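Local coordinates for protein fructose-1,6-bisphosphatase/inositol-1-monophosphatase (Thermotoga maritima, PDB 2P3N) that removes the 1-phosphate from inositol 1-phosphate and fructose 1,6-bisphosphate with the help of magnesium ions, at residues Lys71-Gly83 with Asn93-Glu105. Sequence-based numbering, arbitrary orientation.
Sequences KGDRLWIIDPIDG and NFSISLAYVENGE. With MG (magnesium ion), chain E.
Strands 74-79 and 95-102 pair antiparallel in the large mixed sheet of the inositol monophosphatase fold, running from a solvent-facing end at Asp73 and Asn103 up to the magnesium site. Paired N-H and C=O groups of Leu75 with Val101, Ile77 with Ala99 and Asp79 with Ser97 make the ladder; at the corner around Pro80 a beta bulge shifts the register by one, and pairing resumes at Asp82, whose N donates a hydrogen bond to Ser95 O at 2.7 Å. That corner turns Ile81 O onto the magnesium (2.1 Å) beside Asp79 OD2 (2.2 Å), while Glu65 and three waters complete the ion's shell. Asp82, on the far side of the bulge, probably serves a second magnesium, as in relatives; here its OD1 accepts a hydrogen bond from Ala178 N.

On the face carrying Trp76, the Tyr100 ring comes edge-on over the indole, its CD1 3.5 Å from Trp76 CE2 and the planes 55° apart. With CG anti to the backbone N (chi1 175°), Tyr100 reaches across to lay its OH against Arg74 CG, and the same OH donates to Glu102 OE1 at 2.6 Å. Leu98 sits with CG at the indole's edge, and its CD2 touches Trp76 CZ3 at 3.8 Å. Trp76 NE1 hydrogen-bonds to Glu60 OE1. Cutting Trp76 back to an alanine is likely to leave the Tyr100 edge and Leu98 CD2 facing a gap and Glu60 OE1 without this partner. On the other face Ile77 CD1 meets Val101 CG2.

Strand 61-64 hydrogen-bonds to the outer side of 74-79, helix 2-21 packs against the Trp76 and Leu98 face, and helix 199-211 against Ile77 and Ala99.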
# COMPACT_ATOMS: atom_id res chain seq x y z
N LYS A 71 -7.63 -34.84 12.22
CA LYS A 71 -6.74 -35.68 11.43
C LYS A 71 -7.49 -36.13 10.18
O LYS A 71 -8.70 -36.36 10.22
CB LYS A 71 -6.32 -36.91 12.21
CG LYS A 71 -5.55 -36.61 13.48
CD LYS A 71 -5.12 -37.89 14.18
CE LYS A 71 -4.41 -37.60 15.50
NZ LYS A 71 -4.02 -38.87 16.17
N GLY A 72 -6.77 -36.26 9.08
CA GLY A 72 -7.38 -36.69 7.84
C GLY A 72 -6.38 -36.77 6.71
O GLY A 72 -5.27 -36.24 6.81
N ASP A 73 -6.76 -37.44 5.63
CA ASP A 73 -5.90 -37.57 4.46
C ASP A 73 -6.09 -36.33 3.61
O ASP A 73 -5.44 -36.16 2.58
CB ASP A 73 -6.23 -38.85 3.68
CG ASP A 73 -7.72 -39.10 3.54
OD1 ASP A 73 -8.10 -40.21 3.09
OD2 ASP A 73 -8.52 -38.20 3.88
N ARG A 74 -6.99 -35.48 4.07
CA ARG A 74 -7.31 -34.21 3.43
C ARG A 74 -7.47 -33.25 4.60
O ARG A 74 -8.57 -33.05 5.12
CB ARG A 74 -8.61 -34.35 2.63
CG ARG A 74 -8.40 -35.24 1.41
CD ARG A 74 -9.68 -35.67 0.71
NE ARG A 74 -10.32 -34.60 -0.04
CZ ARG A 74 -10.87 -34.76 -1.25
NH1 ARG A 74 -10.84 -35.94 -1.85
NH2 ARG A 74 -11.46 -33.73 -1.84
N LEU A 75 -6.35 -32.67 5.00
CA LEU A 75 -6.31 -31.76 6.14
C LEU A 75 -5.78 -30.35 5.86
O LEU A 75 -4.69 -30.18 5.31
CB LEU A 75 -5.47 -32.39 7.25
CG LEU A 75 -5.32 -31.61 8.56
CD1 LEU A 75 -6.49 -31.94 9.49
CD2 LEU A 75 -4.00 -31.96 9.23
N TRP A 76 -6.55 -29.34 6.25
CA TRP A 76 -6.15 -27.94 6.09
C TRP A 76 -5.54 -27.46 7.40
O TRP A 76 -6.19 -27.50 8.45
CB TRP A 76 -7.36 -27.06 5.76
CG TRP A 76 -8.09 -27.38 4.49
CD1 TRP A 76 -8.96 -28.42 4.27
CD2 TRP A 76 -8.08 -26.61 3.27
NE1 TRP A 76 -9.50 -28.33 3.00
CE2 TRP A 76 -8.97 -27.24 2.37
CE3 TRP A 76 -7.40 -25.45 2.86
CZ2 TRP A 76 -9.21 -26.74 1.08
CZ3 TRP A 76 -7.64 -24.96 1.57
CH2 TRP A 76 -8.54 -25.60 0.70
N ILE A 77 -4.30 -27.00 7.37
CA ILE A 77 -3.67 -26.52 8.59
C ILE A 77 -3.71 -25.00 8.62
O ILE A 77 -3.20 -24.31 7.72
CB ILE A 77 -2.24 -27.04 8.73
CG1 ILE A 77 -2.24 -28.57 8.57
CG2 ILE A 77 -1.70 -26.66 10.09
CD1 ILE A 77 -0.90 -29.22 8.81
N ILE A 78 -4.30 -24.47 9.69
CA ILE A 78 -4.51 -23.04 9.84
C ILE A 78 -3.86 -22.38 11.03
O ILE A 78 -3.92 -22.87 12.14
CB ILE A 78 -6.03 -22.77 9.94
CG1 ILE A 78 -6.73 -23.32 8.70
CG2 ILE A 78 -6.30 -21.28 10.16
CD1 ILE A 78 -8.20 -23.58 8.92
N ASP A 79 -3.23 -21.24 10.77
CA ASP A 79 -2.68 -20.46 11.85
C ASP A 79 -3.36 -19.11 11.66
O ASP A 79 -2.99 -18.33 10.77
CB ASP A 79 -1.16 -20.32 11.78
CG ASP A 79 -0.58 -19.69 13.05
OD1 ASP A 79 0.61 -19.90 13.36
OD2 ASP A 79 -1.33 -18.96 13.73
N PRO A 80 -4.41 -18.84 12.46
CA PRO A 80 -5.15 -17.57 12.36
C PRO A 80 -4.25 -16.33 12.45
O PRO A 80 -4.47 -15.35 11.75
CB PRO A 80 -6.17 -17.68 13.50
CG PRO A 80 -5.48 -18.59 14.50
CD PRO A 80 -4.89 -19.64 13.60
N ILE A 81 -3.25 -16.36 13.33
CA ILE A 81 -2.33 -15.23 13.45
C ILE A 81 -0.97 -15.74 13.83
O ILE A 81 -0.75 -16.10 14.99
CB ILE A 81 -2.74 -14.19 14.53
CG1 ILE A 81 -4.08 -13.55 14.18
CG2 ILE A 81 -1.66 -13.12 14.62
CD1 ILE A 81 -4.57 -12.54 15.20
N ASP A 82 -0.07 -15.80 12.87
CA ASP A 82 1.28 -16.25 13.15
C ASP A 82 2.08 -15.00 13.52
O ASP A 82 2.45 -14.21 12.65
CB ASP A 82 1.88 -16.95 11.92
CG ASP A 82 3.26 -17.53 12.18
OD1 ASP A 82 3.81 -18.20 11.28
OD2 ASP A 82 3.80 -17.31 13.29
N GLY A 83 2.33 -14.82 14.80
CA GLY A 83 3.05 -13.64 15.25
C GLY A 83 2.10 -12.78 16.06
O GLY A 83 2.03 -11.56 15.89
N ASN A 93 5.09 -7.44 11.26
CA ASN A 93 5.47 -8.83 10.95
C ASN A 93 4.60 -9.93 11.53
O ASN A 93 5.00 -10.66 12.43
CB ASN A 93 6.94 -9.09 11.32
CG ASN A 93 7.91 -8.36 10.41
OD1 ASN A 93 8.12 -7.16 10.55
ND2 ASN A 93 8.48 -9.08 9.46
N PHE A 94 3.39 -10.03 11.01
CA PHE A 94 2.47 -11.07 11.42
C PHE A 94 1.77 -11.51 10.13
O PHE A 94 1.73 -10.76 9.16
CB PHE A 94 1.47 -10.56 12.47
CG PHE A 94 0.51 -9.53 11.96
CD1 PHE A 94 -0.72 -9.92 11.43
CD2 PHE A 94 0.83 -8.18 12.02
CE1 PHE A 94 -1.62 -8.97 10.98
CE2 PHE A 94 -0.09 -7.22 11.56
CZ PHE A 94 -1.31 -7.62 11.04
N SER A 95 1.26 -12.74 10.12
CA SER A 95 0.60 -13.26 8.94
C SER A 95 -0.44 -14.32 9.25
O SER A 95 -0.62 -14.73 10.40
CB SER A 95 1.65 -13.86 8.00
OG SER A 95 2.48 -14.78 8.69
N ILE A 96 -1.15 -14.73 8.20
CA ILE A 96 -2.17 -15.77 8.30
C ILE A 96 -1.64 -16.90 7.44
O ILE A 96 -1.20 -16.67 6.32
CB ILE A 96 -3.52 -15.34 7.71
CG1 ILE A 96 -3.97 -13.99 8.28
CG2 ILE A 96 -4.57 -16.38 8.04
CD1 ILE A 96 -5.34 -13.54 7.73
N SER A 97 -1.68 -18.11 7.94
CA SER A 97 -1.16 -19.21 7.16
C SER A 97 -2.19 -20.31 6.91
O SER A 97 -2.97 -20.66 7.80
CB SER A 97 0.08 -19.78 7.84
OG SER A 97 0.86 -20.53 6.94
N LEU A 98 -2.20 -20.82 5.68
CA LEU A 98 -3.11 -21.89 5.27
C LEU A 98 -2.41 -22.90 4.37
O LEU A 98 -2.04 -22.58 3.24
CB LEU A 98 -4.32 -21.32 4.51
CG LEU A 98 -5.38 -22.36 4.16
CD1 LEU A 98 -5.96 -22.95 5.46
CD2 LEU A 98 -6.50 -21.74 3.34
N ALA A 99 -2.23 -24.12 4.87
CA ALA A 99 -1.62 -25.18 4.08
C ALA A 99 -2.65 -26.27 3.88
O ALA A 99 -3.46 -26.53 4.77
CB ALA A 99 -0.40 -25.75 4.80
N TYR A 100 -2.64 -26.89 2.70
CA TYR A 100 -3.56 -28.00 2.45
C TYR A 100 -2.75 -29.28 2.28
O TYR A 100 -2.14 -29.52 1.24
CB TYR A 100 -4.42 -27.80 1.20
CG TYR A 100 -5.25 -29.03 0.92
CD1 TYR A 100 -6.27 -29.42 1.80
CD2 TYR A 100 -4.96 -29.86 -0.17
CE1 TYR A 100 -6.97 -30.61 1.60
CE2 TYR A 100 -5.65 -31.05 -0.37
CZ TYR A 100 -6.65 -31.42 0.51
OH TYR A 100 -7.31 -32.61 0.31
N VAL A 101 -2.76 -30.09 3.32
CA VAL A 101 -2.04 -31.34 3.37
C VAL A 101 -2.93 -32.49 2.92
O VAL A 101 -4.07 -32.62 3.36
CB VAL A 101 -1.57 -31.60 4.82
CG1 VAL A 101 -0.62 -32.76 4.86
CG2 VAL A 101 -0.91 -30.37 5.37
N GLU A 102 -2.41 -33.31 2.01
CA GLU A 102 -3.16 -34.47 1.54
C GLU A 102 -2.29 -35.69 1.78
O GLU A 102 -1.13 -35.74 1.37
CB GLU A 102 -3.52 -34.34 0.06
CG GLU A 102 -4.45 -35.44 -0.42
CD GLU A 102 -5.30 -35.01 -1.60
OE1 GLU A 102 -6.01 -33.98 -1.48
OE2 GLU A 102 -5.28 -35.71 -2.64
N ASN A 103 -2.86 -36.68 2.46
CA ASN A 103 -2.12 -37.89 2.77
C ASN A 103 -0.82 -37.47 3.42
O ASN A 103 0.25 -37.96 3.06
CB ASN A 103 -1.83 -38.68 1.49
CG ASN A 103 -3.10 -39.14 0.79
OD1 ASN A 103 -3.04 -39.54 -0.37
ND2 ASN A 103 -4.23 -39.09 1.49
N GLY A 104 -0.92 -36.54 4.36
CA GLY A 104 0.26 -36.07 5.07
C GLY A 104 1.23 -35.31 4.19
O GLY A 104 2.34 -34.99 4.62
N GLU A 105 0.81 -34.98 2.97
CA GLU A 105 1.68 -34.24 2.06
C GLU A 105 1.17 -32.85 1.75
O GLU A 105 0.05 -32.69 1.27
CB GLU A 105 1.84 -34.99 0.74
CG GLU A 105 2.33 -36.43 0.89
CD GLU A 105 2.71 -37.02 -0.44
OE1 GLU A 105 3.76 -36.62 -1.00
OE2 GLU A 105 1.95 -37.89 -0.94
MG MG E . -0.86 -18.05 15.64
O HOH W 1 -3.25 -35.19 5.47
O HOH W 2 -0.09 -23.35 8.07
O HOH W 3 1.16 -18.62 15.82
O HOH W 4 -3.02 -17.52 16.07
O HOH W 5 -0.44 -17.40 17.42